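Local coordinates for protein BugD (Bordetella pertussis Tohama I, PDB 2F5X) that binds aspartic acid and probably serves as a periplasmic solute receptor of a tripartite tricarboxylate transporter-type uptake system, at residues V109-T114 / I237-W242; E16-M21 / G47-V52; E103-V108 / P250-L255. One frame throughout, in Å; residues are numbered along the deposited sequence.

Contact 1: residues V109-T114 / I237-W242; sequences VDVPMT and IWHGMW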
ATOM      1  N   VAL A 109      -0.191   3.377  -9.353  1.00  9.24           N
ATOM      2  CA  VAL A 109       0.946   2.460  -9.410  1.00  9.15           C
ATOM      3  C   VAL A 109       0.538   1.098  -8.848  1.00  9.70           C
ATOM      4  O   VAL A 109      -0.469   0.986  -8.151  1.00  9.97           O
ATOM      5  CB  VAL A 109       2.187   2.979  -8.593  1.00  8.95           C
ATOM      6  CG1 VAL A 109       2.814   4.212  -9.231  1.00  9.22           C
ATOM      7  CG2 VAL A 109       1.823   3.248  -7.115  1.00  9.53           C
ATOM      8  N   ASP A 110       1.341   0.077  -9.140  1.00  9.24           N
ATOM      9  CA  ASP A 110       1.190  -1.245  -8.538  1.00 10.03           C
ATOM     10  C   ASP A 110       2.550  -1.615  -7.921  1.00  9.61           C
ATOM     11  O   ASP A 110       3.559  -1.682  -8.628  1.00  9.76           O
ATOM     12  CB  ASP A 110       0.751  -2.242  -9.620  1.00 10.44           C
ATOM     13  CG  ASP A 110       0.435  -3.620  -9.074  1.00 12.66           C
ATOM     14  OD1 ASP A 110       0.419  -3.827  -7.843  1.00 12.60           O
ATOM     15  OD2 ASP A 110       0.190  -4.575  -9.843  1.00 17.36           O
ATOM     16  N   VAL A 111       2.571  -1.826  -6.604  1.00  9.04           N
ATOM     17  CA  VAL A 111       3.824  -1.980  -5.848  1.00  8.83           C
ATOM     18  C   VAL A 111       3.927  -3.374  -5.248  1.00  9.03           C
ATOM     19  O   VAL A 111       3.022  -3.802  -4.534  1.00  9.43           O
ATOM     20  CB  VAL A 111       3.926  -0.911  -4.723  1.00  8.58           C
ATOM     21  CG1 VAL A 111       5.315  -0.914  -4.047  1.00  8.30           C
ATOM     22  CG2 VAL A 111       3.616   0.486  -5.290  1.00  8.62           C
ATOM     23  N   PRO A 112       5.037  -4.071  -5.493  1.00  8.93           N
ATOM     24  CA  PRO A 112       5.235  -5.397  -4.901  1.00  9.15           C
ATOM     25  C   PRO A 112       5.714  -5.286  -3.461  1.00  9.16           C
ATOM     26  O   PRO A 112       6.117  -4.204  -3.014  1.00  8.90           O
ATOM     27  CB  PRO A 112       6.312  -6.021  -5.797  1.00 10.07           C
ATOM     28  CG  PRO A 112       7.137  -4.837  -6.273  1.00 10.14           C
ATOM     29  CD  PRO A 112       6.173  -3.670  -6.349  1.00  9.12           C
HETATM   30  N   MSE A 113       5.651  -6.393  -2.736  1.00  8.81           N
HETATM   31  CA  MSE A 113       6.101  -6.403  -1.349  1.00  9.08           C
HETATM   32  C   MSE A 113       7.295  -7.339  -1.111  1.00  8.72           C
HETATM   33  O   MSE A 113       7.545  -8.269  -1.895  1.00  8.86           O
HETATM   34  CB  MSE A 113       4.926  -6.707  -0.421  1.00  8.30           C
HETATM   35  CG  MSE A 113       3.768  -5.715  -0.621  1.00 10.39           C
HETATM   36 SE   MSE A 113       2.313  -6.098   0.550  1.00 13.62          SE
HETATM   37  CE  MSE A 113       3.128  -5.335   2.191  1.00 10.57           C
ATOM     38  N   THR A 114       8.034  -7.052  -0.041  1.00  8.67           N
ATOM     39  CA  THR A 114       9.169  -7.853   0.396  1.00  8.87           C
ATOM     40  C   THR A 114       8.961  -8.309   1.827  1.00  9.09           C
ATOM     41  O   THR A 114       8.559  -7.507   2.680  1.00  8.92           O
ATOM     42  CB  THR A 114      10.475  -7.019   0.368  1.00  8.56           C
ATOM     43  OG1 THR A 114      10.269  -5.784   1.082  1.00  9.03           O
ATOM     44  CG2 THR A 114      10.820  -6.599  -1.066  1.00  8.58           C
ATOM     45  N   ILE A 237       0.302  -4.240  -4.525  1.00  9.04           N
ATOM     46  CA  ILE A 237      -0.420  -3.158  -3.865  1.00  8.40           C
ATOM     47  C   ILE A 237      -0.678  -2.040  -4.870  1.00  8.10           C
ATOM     48  O   ILE A 237       0.146  -1.130  -5.047  1.00  8.19           O
ATOM     49  CB  ILE A 237       0.358  -2.693  -2.615  1.00  8.11           C
ATOM     50  CG1 ILE A 237       0.516  -3.869  -1.627  1.00  7.88           C
ATOM     51  CG2 ILE A 237      -0.338  -1.504  -1.919  1.00  9.08           C
ATOM     52  CD1 ILE A 237      -0.794  -4.520  -1.139  1.00  7.45           C
ATOM     53  N   TRP A 238      -1.810  -2.142  -5.562  1.00  8.21           N
ATOM     54  CA  TRP A 238      -2.220  -1.079  -6.463  1.00  7.84           C
ATOM     55  C   TRP A 238      -2.627   0.128  -5.627  1.00  8.33           C
ATOM     56  O   TRP A 238      -3.027  -0.009  -4.462  1.00  8.49           O
ATOM     57  CB  TRP A 238      -3.371  -1.523  -7.384  1.00  7.69           C
ATOM     58  CG  TRP A 238      -4.567  -2.078  -6.644  1.00  8.09           C
ATOM     59  CD1 TRP A 238      -4.815  -3.392  -6.348  1.00  7.90           C
ATOM     60  CD2 TRP A 238      -5.679  -1.334  -6.133  1.00  8.38           C
ATOM     61  NE1 TRP A 238      -6.009  -3.509  -5.670  1.00  8.72           N
ATOM     62  CE2 TRP A 238      -6.567  -2.263  -5.534  1.00  9.99           C
ATOM     63  CE3 TRP A 238      -6.025   0.033  -6.126  1.00  8.93           C
ATOM     64  CZ2 TRP A 238      -7.772  -1.872  -4.929  1.00  9.84           C
ATOM     65  CZ3 TRP A 238      -7.231   0.423  -5.526  1.00  9.68           C
ATOM     66  CH2 TRP A 238      -8.082  -0.528  -4.929  1.00 10.75           C
ATOM     67  N   HIS A 239      -2.482   1.303  -6.223  1.00  8.48           N
ATOM     68  CA  HIS A 239      -2.848   2.573  -5.605  1.00  8.67           C
ATOM     69  C   HIS A 239      -3.838   3.279  -6.534  1.00  9.21           C
ATOM     70  O   HIS A 239      -3.712   3.201  -7.768  1.00  8.96           O
ATOM     71  CB  HIS A 239      -1.619   3.480  -5.453  1.00  8.58           C
ATOM     72  CG  HIS A 239      -0.709   3.119  -4.310  1.00  8.40           C
ATOM     73  ND1 HIS A 239      -0.111   1.883  -4.178  1.00  9.21           N
ATOM     74  CD2 HIS A 239      -0.268   3.861  -3.266  1.00  9.09           C
ATOM     75  CE1 HIS A 239       0.643   1.874  -3.093  1.00  9.98           C
ATOM     76  NE2 HIS A 239       0.566   3.063  -2.521  1.00  9.66           N
ATOM     77  N   GLY A 240      -4.808   3.972  -5.934  1.00  8.95           N
ATOM     78  CA  GLY A 240      -5.788   4.750  -6.678  1.00  9.09           C
ATOM     79  C   GLY A 240      -5.888   6.170  -6.155  1.00  9.45           C
ATOM     80  O   GLY A 240      -5.397   6.485  -5.069  1.00  9.45           O
HETATM   81  N   MSE A 241      -6.531   7.031  -6.937  1.00  9.53           N
HETATM   82  CA  MSE A 241      -6.799   8.395  -6.529  1.00 10.16           C
HETATM   83  C   MSE A 241      -8.303   8.616  -6.639  1.00  9.98           C
HETATM   84  O   MSE A 241      -8.902   8.240  -7.638  1.00  9.70           O
HETATM   85  CB  MSE A 241      -6.038   9.384  -7.419  1.00 10.65           C
HETATM   86  CG  MSE A 241      -6.331  10.835  -7.100  1.00 13.55           C
HETATM   87 SE   MSE A 241      -5.286  11.990  -8.232  1.00 22.78          SE
HETATM   88  CE  MSE A 241      -3.635  11.640  -7.512  1.00 19.81           C
ATOM     89  N   TRP A 242      -8.896   9.200  -5.598  1.00  9.42           N
ATOM     90  CA  TRP A 242     -10.339   9.437  -5.539  1.00  9.61           C
ATOM     91  C   TRP A 242     -10.645  10.862  -5.080  1.00  9.73           C
ATOM     92  O   TRP A 242      -9.858  11.470  -4.344  1.00  9.99           O
ATOM     93  CB  TRP A 242     -10.974   8.514  -4.498  1.00  9.02           C
ATOM     94  CG  TRP A 242     -11.017   7.023  -4.765  1.00  9.25           C
ATOM     95  CD1 TRP A 242     -12.080   6.309  -5.262  1.00  9.30           C
ATOM     96  CD2 TRP A 242     -10.017   6.055  -4.428  1.00  8.82           C
ATOM     97  NE1 TRP A 242     -11.789   4.967  -5.285  1.00  9.65           N
ATOM     98  CE2 TRP A 242     -10.531   4.776  -4.774  1.00  9.42           C
ATOM     99  CE3 TRP A 242      -8.727   6.132  -3.878  1.00  9.33           C
ATOM    100  CZ2 TRP A 242      -9.802   3.594  -4.595  1.00  8.99           C
ATOM    101  CZ3 TRP A 242      -8.005   4.948  -3.688  1.00  8.97           C
ATOM    102  CH2 TRP A 242      -8.541   3.700  -4.060  1.00  9.80           C
TER

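Contact 2: residues E16-M21 / G47-V52; sequences ERPVNM and GETVVV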
ATOM      1  N   GLU A  16      -8.131  26.918  -8.105  1.00 22.86           N
ATOM      2  CA  GLU A  16      -7.750  28.311  -7.879  1.00 24.18           C
ATOM      3  C   GLU A  16      -6.907  28.475  -6.617  1.00 23.94           C
ATOM      4  O   GLU A  16      -6.491  29.587  -6.277  1.00 24.44           O
ATOM      5  CB  GLU A  16      -8.983  29.221  -7.860  1.00 24.91           C
ATOM      6  CG  GLU A  16     -10.007  28.911  -6.778  1.00 27.80           C
ATOM      7  CD  GLU A  16     -11.265  29.754  -6.906  1.00 32.03           C
ATOM      8  OE1 GLU A  16     -11.883  29.767  -7.996  1.00 33.67           O
ATOM      9  OE2 GLU A  16     -11.642  30.408  -5.909  1.00 35.03           O
ATOM     10  N   ARG A  17      -6.661  27.353  -5.941  1.00 23.43           N
ATOM     11  CA  ARG A  17      -5.785  27.284  -4.777  1.00 23.13           C
ATOM     12  C   ARG A  17      -5.233  25.853  -4.680  1.00 22.14           C
ATOM     13  O   ARG A  17      -5.712  24.957  -5.386  1.00 22.03           O
ATOM     14  CB  ARG A  17      -6.533  27.692  -3.494  1.00 23.41           C
ATOM     15  CG  ARG A  17      -7.653  26.754  -3.073  1.00 25.16           C
ATOM     16  CD  ARG A  17      -8.558  27.321  -1.992  1.00 28.42           C
ATOM     17  NE  ARG A  17      -9.507  26.326  -1.492  1.00 31.13           N
ATOM     18  CZ  ARG A  17     -10.811  26.328  -1.756  1.00 32.30           C
ATOM     19  NH1 ARG A  17     -11.345  27.267  -2.526  1.00 34.07           N
ATOM     20  NH2 ARG A  17     -11.587  25.380  -1.251  1.00 33.33           N
ATOM     21  N   PRO A  18      -4.221  25.628  -3.842  1.00 21.28           N
ATOM     22  CA  PRO A  18      -3.630  24.288  -3.717  1.00 20.09           C
ATOM     23  C   PRO A  18      -4.639  23.176  -3.395  1.00 19.05           C
ATOM     24  O   PRO A  18      -5.642  23.400  -2.710  1.00 18.64           O
ATOM     25  CB  PRO A  18      -2.617  24.462  -2.583  1.00 20.54           C
ATOM     26  CG  PRO A  18      -2.229  25.909  -2.686  1.00 20.74           C
ATOM     27  CD  PRO A  18      -3.525  26.610  -2.984  1.00 21.21           C
ATOM     28  N   VAL A  19      -4.356  21.992  -3.929  1.00 17.39           N
ATOM     29  CA  VAL A  19      -5.180  20.799  -3.722  1.00 16.07           C
ATOM     30  C   VAL A  19      -4.520  19.935  -2.660  1.00 16.00           C
ATOM     31  O   VAL A  19      -3.332  19.610  -2.769  1.00 15.39           O
ATOM     32  CB  VAL A  19      -5.321  19.998  -5.031  1.00 16.06           C
ATOM     33  CG1 VAL A  19      -6.047  18.665  -4.801  1.00 14.92           C
ATOM     34  CG2 VAL A  19      -6.051  20.823  -6.086  1.00 16.65           C
ATOM     35  N   ASN A  20      -5.292  19.567  -1.640  1.00 15.46           N
ATOM     36  CA  ASN A  20      -4.791  18.681  -0.585  1.00 15.88           C
ATOM     37  C   ASN A  20      -4.960  17.231  -0.969  1.00 15.03           C
ATOM     38  O   ASN A  20      -6.068  16.806  -1.318  1.00 14.50           O
ATOM     39  CB  ASN A  20      -5.512  18.941   0.736  1.00 16.04           C
ATOM     40  CG  ASN A  20      -5.282  20.351   1.263  1.00 18.93           C
ATOM     41  OD1 ASN A  20      -6.224  21.033   1.683  1.00 23.63           O
ATOM     42  ND2 ASN A  20      -4.031  20.794   1.248  1.00 20.36           N
HETATM   43  N   MSE A  21      -3.855  16.486  -0.905  1.00 14.21           N
HETATM   44  CA  MSE A  21      -3.859  15.059  -1.194  1.00 14.03           C
HETATM   45  C   MSE A  21      -3.629  14.319   0.115  1.00 13.25           C
HETATM   46  O   MSE A  21      -2.555  14.405   0.711  1.00 13.57           O
HETATM   47  CB  MSE A  21      -2.772  14.715  -2.213  1.00 14.76           C
HETATM   48  CG  MSE A  21      -2.324  13.252  -2.198  1.00 16.91           C
HETATM   49 SE   MSE A  21      -1.166  12.817  -3.692  1.00 23.57          SE
HETATM   50  CE  MSE A  21      -2.493  12.977  -4.788  1.00 10.64           C
ATOM     51  N   GLY A  47      -1.901  23.020 -12.650  1.00 21.66           N
ATOM     52  CA  GLY A  47      -1.835  24.468 -12.616  1.00 22.48           C
ATOM     53  C   GLY A  47      -1.904  24.999 -11.202  1.00 22.94           C
ATOM     54  O   GLY A  47      -2.154  26.193 -10.990  1.00 23.57           O
ATOM     55  N   GLU A  48      -1.705  24.096 -10.239  1.00 22.81           N
ATOM     56  CA  GLU A  48      -1.605  24.437  -8.827  1.00 22.79           C
ATOM     57  C   GLU A  48      -0.737  23.400  -8.127  1.00 22.21           C
ATOM     58  O   GLU A  48      -0.548  22.291  -8.633  1.00 21.78           O
ATOM     59  CB  GLU A  48      -2.990  24.472  -8.166  1.00 23.30           C
ATOM     60  CG  GLU A  48      -3.634  25.854  -8.103  1.00 25.33           C
ATOM     61  CD  GLU A  48      -2.988  26.772  -7.077  1.00 28.24           C
ATOM     62  OE1 GLU A  48      -2.099  26.314  -6.322  1.00 29.30           O
ATOM     63  OE2 GLU A  48      -3.372  27.959  -7.027  1.00 29.47           O
ATOM     64  N   THR A  49      -0.211  23.766  -6.963  1.00 21.71           N
ATOM     65  CA  THR A  49       0.563  22.841  -6.146  1.00 21.50           C
ATOM     66  C   THR A  49      -0.364  21.814  -5.488  1.00 20.85           C
ATOM     67  O   THR A  49      -1.533  22.109  -5.198  1.00 20.87           O
ATOM     68  CB  THR A  49       1.373  23.609  -5.070  1.00 22.20           C
ATOM     69  OG1 THR A  49       0.532  24.569  -4.413  1.00 24.30           O
ATOM     70  CG2 THR A  49       2.430  24.489  -5.717  1.00 21.70           C
ATOM     71  N   VAL A  50       0.155  20.607  -5.281  1.00 19.64           N
ATOM     72  CA  VAL A  50      -0.555  19.562  -4.544  1.00 18.54           C
ATOM     73  C   VAL A  50       0.153  19.435  -3.200  1.00 18.54           C
ATOM     74  O   VAL A  50       1.375  19.258  -3.160  1.00 18.66           O
ATOM     75  CB  VAL A  50      -0.528  18.208  -5.304  1.00 18.66           C
ATOM     76  CG1 VAL A  50      -1.139  17.076  -4.465  1.00 18.18           C
ATOM     77  CG2 VAL A  50      -1.246  18.322  -6.633  1.00 18.39           C
ATOM     78  N   VAL A  51      -0.611  19.548  -2.113  1.00 17.38           N
ATOM     79  CA  VAL A  51      -0.072  19.490  -0.752  1.00 17.06           C
ATOM     80  C   VAL A  51      -0.427  18.146  -0.130  1.00 16.45           C
ATOM     81  O   VAL A  51      -1.606  17.830   0.049  1.00 16.39           O
ATOM     82  CB  VAL A  51      -0.649  20.617   0.149  1.00 16.69           C
ATOM     83  CG1 VAL A  51      -0.084  20.524   1.571  1.00 18.34           C
ATOM     84  CG2 VAL A  51      -0.369  21.995  -0.447  1.00 18.04           C
ATOM     85  N   VAL A  52       0.591  17.365   0.213  1.00 16.16           N
ATOM     86  CA  VAL A  52       0.362  16.053   0.821  1.00 15.96           C
ATOM     87  C   VAL A  52       0.052  16.208   2.313  1.00 16.10           C
ATOM     88  O   VAL A  52       0.757  16.923   3.040  1.00 16.30           O
ATOM     89  CB  VAL A  52       1.558  15.092   0.585  1.00 16.14           C
ATOM     90  CG1 VAL A  52       1.397  13.796   1.379  1.00 15.61           C
ATOM     91  CG2 VAL A  52       1.716  14.789  -0.909  1.00 15.79           C
TER

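Contact 3: residues E103-V108 / P250-L255; sequences EPIGLV and PVVDKL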
ATOM      1  N   GLU A 103     -15.938   9.749  -6.044  1.00  9.92           N
ATOM      2  CA  GLU A 103     -15.792   9.740  -7.493  1.00 10.48           C
ATOM      3  C   GLU A 103     -14.359   9.271  -7.778  1.00 10.57           C
ATOM      4  O   GLU A 103     -13.394   9.972  -7.447  1.00 10.12           O
ATOM      5  CB  GLU A 103     -16.013  11.139  -8.089  1.00 10.37           C
ATOM      6  CG  GLU A 103     -17.305  11.850  -7.660  1.00 12.09           C
ATOM      7  CD  GLU A 103     -18.580  11.090  -8.001  1.00 13.08           C
ATOM      8  OE1 GLU A 103     -18.528  10.195  -8.871  1.00 14.16           O
ATOM      9  OE2 GLU A 103     -19.644  11.391  -7.399  1.00 13.06           O
ATOM     10  N   PRO A 104     -14.201   8.090  -8.376  1.00 10.99           N
ATOM     11  CA  PRO A 104     -12.853   7.592  -8.691  1.00 10.81           C
ATOM     12  C   PRO A 104     -12.196   8.455  -9.771  1.00 10.81           C
ATOM     13  O   PRO A 104     -12.892   8.919 -10.690  1.00 10.99           O
ATOM     14  CB  PRO A 104     -13.096   6.159  -9.196  1.00 11.07           C
ATOM     15  CG  PRO A 104     -14.533   6.121  -9.610  1.00 12.44           C
ATOM     16  CD  PRO A 104     -15.266   7.157  -8.795  1.00 11.50           C
ATOM     17  N   ILE A 105     -10.895   8.707  -9.620  1.00 10.37           N
ATOM     18  CA  ILE A 105     -10.130   9.446 -10.628  1.00 10.23           C
ATOM     19  C   ILE A 105      -9.345   8.482 -11.515  1.00 10.53           C
ATOM     20  O   ILE A 105      -9.446   8.538 -12.738  1.00 11.03           O
ATOM     21  CB  ILE A 105      -9.188  10.503  -9.975  1.00 10.11           C
ATOM     22  CG1 ILE A 105      -9.951  11.447  -9.035  1.00 10.19           C
ATOM     23  CG2 ILE A 105      -8.419  11.299 -11.053  1.00 10.31           C
ATOM     24  CD1 ILE A 105     -11.212  12.106  -9.642  1.00 10.36           C
ATOM     25  N   GLY A 106      -8.545   7.612 -10.905  1.00 10.25           N
ATOM     26  CA  GLY A 106      -7.823   6.618 -11.677  1.00 10.22           C
ATOM     27  C   GLY A 106      -6.832   5.813 -10.869  1.00 10.22           C
ATOM     28  O   GLY A 106      -6.549   6.130  -9.703  1.00 11.00           O
ATOM     29  N   LEU A 107      -6.314   4.760 -11.491  1.00  9.97           N
ATOM     30  CA  LEU A 107      -5.213   3.992 -10.919  1.00  9.50           C
ATOM     31  C   LEU A 107      -3.899   4.767 -11.066  1.00  9.82           C
ATOM     32  O   LEU A 107      -3.802   5.701 -11.866  1.00  9.71           O
ATOM     33  CB  LEU A 107      -5.127   2.599 -11.551  1.00  9.38           C
ATOM     34  CG  LEU A 107      -6.252   1.666 -11.054  1.00  9.01           C
ATOM     35  CD1 LEU A 107      -6.523   0.525 -12.028  1.00 11.10           C
ATOM     36  CD2 LEU A 107      -5.927   1.117  -9.646  1.00 10.04           C
ATOM     37  N   VAL A 108      -2.904   4.379 -10.268  1.00  9.47           N
ATOM     38  CA  VAL A 108      -1.675   5.157 -10.120  1.00  9.57           C
ATOM     39  C   VAL A 108      -0.446   4.259 -10.320  1.00  9.39           C
ATOM     40  O   VAL A 108       0.251   4.359 -11.339  1.00  9.36           O
ATOM     41  CB  VAL A 108      -1.650   5.864  -8.730  1.00  9.78           C
ATOM     42  CG1 VAL A 108      -0.368   6.658  -8.521  1.00 10.82           C
ATOM     43  CG2 VAL A 108      -2.881   6.779  -8.565  1.00  9.53           C
ATOM     44  N   PRO A 250     -16.585  18.458 -14.292  1.00 15.10           N
ATOM     45  CA  PRO A 250     -15.431  19.196 -14.842  1.00 14.76           C
ATOM     46  C   PRO A 250     -14.206  19.186 -13.923  1.00 14.58           C
ATOM     47  O   PRO A 250     -13.071  19.270 -14.411  1.00 14.35           O
ATOM     48  CB  PRO A 250     -15.964  20.621 -15.009  1.00 15.24           C
ATOM     49  CG  PRO A 250     -17.432  20.455 -15.105  1.00 15.87           C
ATOM     50  CD  PRO A 250     -17.765  19.336 -14.158  1.00 14.74           C
ATOM     51  N   VAL A 251     -14.442  19.081 -12.617  1.00 13.94           N
ATOM     52  CA  VAL A 251     -13.361  19.015 -11.641  1.00 13.73           C
ATOM     53  C   VAL A 251     -12.710  17.624 -11.681  1.00 13.64           C
ATOM     54  O   VAL A 251     -11.486  17.502 -11.741  1.00 14.04           O
ATOM     55  CB  VAL A 251     -13.864  19.375 -10.222  1.00 13.65           C
ATOM     56  CG1 VAL A 251     -12.791  19.089  -9.172  1.00 13.96           C
ATOM     57  CG2 VAL A 251     -14.294  20.850 -10.167  1.00 13.94           C
ATOM     58  N   VAL A 252     -13.532  16.579 -11.662  1.00 13.45           N
ATOM     59  CA  VAL A 252     -13.034  15.219 -11.884  1.00 13.16           C
ATOM     60  C   VAL A 252     -12.238  15.125 -13.204  1.00 13.57           C
ATOM     61  O   VAL A 252     -11.155  14.557 -13.235  1.00 13.64           O
ATOM     62  CB  VAL A 252     -14.188  14.176 -11.858  1.00 13.74           C
ATOM     63  CG1 VAL A 252     -13.685  12.769 -12.229  1.00 13.09           C
ATOM     64  CG2 VAL A 252     -14.853  14.157 -10.491  1.00 13.32           C
ATOM     65  N   ASP A 253     -12.774  15.698 -14.278  1.00 13.47           N
ATOM     66  CA  ASP A 253     -12.099  15.684 -15.581  1.00 14.37           C
ATOM     67  C   ASP A 253     -10.694  16.297 -15.501  1.00 14.26           C
ATOM     68  O   ASP A 253      -9.731  15.762 -16.072  1.00 14.22           O
ATOM     69  CB  ASP A 253     -12.917  16.455 -16.630  1.00 15.14           C
ATOM     70  CG  ASP A 253     -14.162  15.710 -17.097  1.00 17.67           C
ATOM     71  OD1 ASP A 253     -14.350  14.522 -16.748  1.00 20.27           O
ATOM     72  OD2 ASP A 253     -15.008  16.257 -17.844  1.00 19.42           O
ATOM     73  N   LYS A 254     -10.588  17.425 -14.802  1.00 13.92           N
ATOM     74  CA  LYS A 254      -9.308  18.109 -14.627  1.00 14.23           C
ATOM     75  C   LYS A 254      -8.342  17.234 -13.840  1.00 13.82           C
ATOM     76  O   LYS A 254      -7.151  17.133 -14.182  1.00 13.39           O
ATOM     77  CB  LYS A 254      -9.506  19.454 -13.913  1.00 14.75           C
ATOM     78  CG  LYS A 254      -8.211  20.243 -13.650  1.00 16.96           C
ATOM     79  CD  LYS A 254      -7.511  20.685 -14.933  1.00 20.85           C
ATOM     80  CE  LYS A 254      -6.284  21.523 -14.608  1.00 22.74           C
ATOM     81  NZ  LYS A 254      -5.514  21.913 -15.822  1.00 25.75           N
ATOM     82  N   LEU A 255      -8.854  16.602 -12.786  1.00 13.20           N
ATOM     83  CA  LEU A 255      -8.042  15.697 -11.980  1.00 13.14           C
ATOM     84  C   LEU A 255      -7.565  14.484 -12.784  1.00 12.81           C
ATOM     85  O   LEU A 255      -6.420  14.075 -12.640  1.00 13.12           O
ATOM     86  CB  LEU A 255      -8.780  15.278 -10.704  1.00 12.99           C
ATOM     87  CG  LEU A 255      -8.864  16.355  -9.606  1.00 14.03           C
ATOM     88  CD1 LEU A 255      -9.955  16.020  -8.578  1.00 14.98           C
ATOM     89  CD2 LEU A 255      -7.514  16.575  -8.900  1.00 15.00           C
TER

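Contact 1: residues V109-T114 / I237-W242
Val111 and Ile237 form a hydrogen-bonded pair in an antiparallel pairing inside the mixed sheet, where the long strand 102-117 meets strand 236-244, in keeping with the crossing strands that join the lobes of periplasmic binding proteins. Ile237 N reaches Val111 O at 2.8 Å, and Val111 N returns a bond of 3.0 Å to Ile237 O. Two residues further on, past the non-hydrogen-bonded pair Asp110 and Trp238, His239 N donates to Val109 O at 2.8 Å.

The tight side carries Val111, Ile237 and His239. Val109 CG2 lies 3.8 Å from His239 ND1, and Val111 CG2 comes to the CE1 corner of the same ring, both methyls slanting in. The selenomethionine Met113, extended at chi2 (-180°), brings SE to 3.6 Å from Ile237 CG1; its side chain also lies about 5 Å from the bound aspartic acid. His239 NE2 is tied to Thr31, a residue of the ligand pocket.

The other face, with Asp110 and Trp238, is looser. Asp110 is partly exposed, and its OD1 stands 3.3 Å from Ile237 N at an angle too poor for a bond, while the Trp238 indole swings off to Gln296.

On the packed side one acceptor does double duty: Ile237 O takes Val111 N on one face of its carbonyl plane and, on the opposite face, His239 ND1 at 3.1 Å, with the oxygen lying in the imidazole plane.

Contact 2: residues E16-M21 / G47-V52
Val19 and Val50 begin a parallel pairing that runs on through Asn20 with Val51 and Met21 with Val52, the two short strand axes lying 4.5 Å apart at 33°. Three backbone bonds alternate between the strands: Val19 N gives to Thr49 O, Val51 N to Val19 O, and Met21 N to Val51 O at 2.8 Å.

On the face of Val19 and Met21, the Met21 CB rests 3.6 Å from Val50 CG1. With chi1 at 174° this methyl lies on the side of its own carbonyl carbon, and it meets Met21, two residues on from Val19, the bridge partner of Val50. On the Asn20 face, the amide ND2 lies 3.6 Å from Val51 CB, the two side chains running alongside each other in the same direction.

The strands are the first and last elements of a beta-alpha-beta unit, strand 19-23, helix 30-46 and strand 50-54. The helix packs under this part of the sheet, where Val50 touches Ala39 and Val52 touches Arg36; Gly47, with positive phi, leads the chain out of it.

Ahead of the strands the contact is more open. Glu48 bends at chi2 (-73°) and lays its carboxylate against the Arg17-Pro18 peptide, with OE1 only 3.3 Å from Pro18 N, which has no hydrogen to offer. The same OE1 accepts instead from Thr49 N at 3.2 Å. Alongside, the Pro18 ring and the Thr49 side chain point the same way, Pro18 CG 3.5 Å from Thr49 OG1, while the Arg17 guanidinium turns to the ring of Tyr75.

Contact 3: residues E103-V108 / P250-L255
Ile105 reaches across to Val252 and Leu255, and the apolar contacts made by this one side chain carry most of the joint between strand 103-108 and helix 250-255. The delta methyl, CD1, meets Val252 CG1 at 3.6 Å and also approaches Leu255 CB, at 4.1 Å. The gamma branch, CG2, lies against Leu255, 4.0 Å from its CB and closer still, 3.7 Å, to its carbonyl carbon C. A chi1 of -54° sets CG2 opposite the backbone N, on Leu255, and chi2 (-51°) turns CD1 to Val252. The isoleucine thus fits over two residues about a turn apart on one side of the helix, and it goes on to touch Val256 and Leu259 of the same helix. Glu103 adds a lesser apolar touch through its aliphatic root, CB lying 4.0 Å from Val252 CG2.

No hydrogen bond crosses between the two segments. The helix bonds within itself, Lys254 N to Pro250 O and Leu255 N to Val251 O, and the strand bonds to strand 236-244. Helix 249-263 lies nearly parallel to the strand, the two short axes making an angle of 8° at a closest approach of 8.7 Å, so this is helix-on-sheet packing. In the pairing with strand 236-244 two residues, Ile105 and Gly106, stand opposite the single Met241, a classic bulge at the very residue that meets the helix.

Polar groups turn to other partners. The Glu103 chain folds at chi2 so that its carboxylate leads off from the helix, and OE2 accepts from Gly246 N, in the link between strand 236-244 and the helix. On the helix, Lys254 NZ hydrogen-bonds the carbonyl oxygen of Thr45, near the end of helix 30-46.

In the fold
All three contacts reach one mixed sheet. Contact 2 comes first along the chain and closes before the others open; contact 3 then spans from 103-108 to 250-255, and contact 1 falls within that span. Contacts 1 and 3, with centres about 17 Å apart, share strand 102-117, and strand 236-244 leads directly into helix 249-263; backbone bonding between these two strands joins the two contacts. Contact 2 lies with contact 3 (centres about 14 Å apart) on the same side of the chain's centre, its own centre about 22 Å from that of contact 1. The long strand thus runs from outlying helix packing to the central region beside the bound aspartic acid.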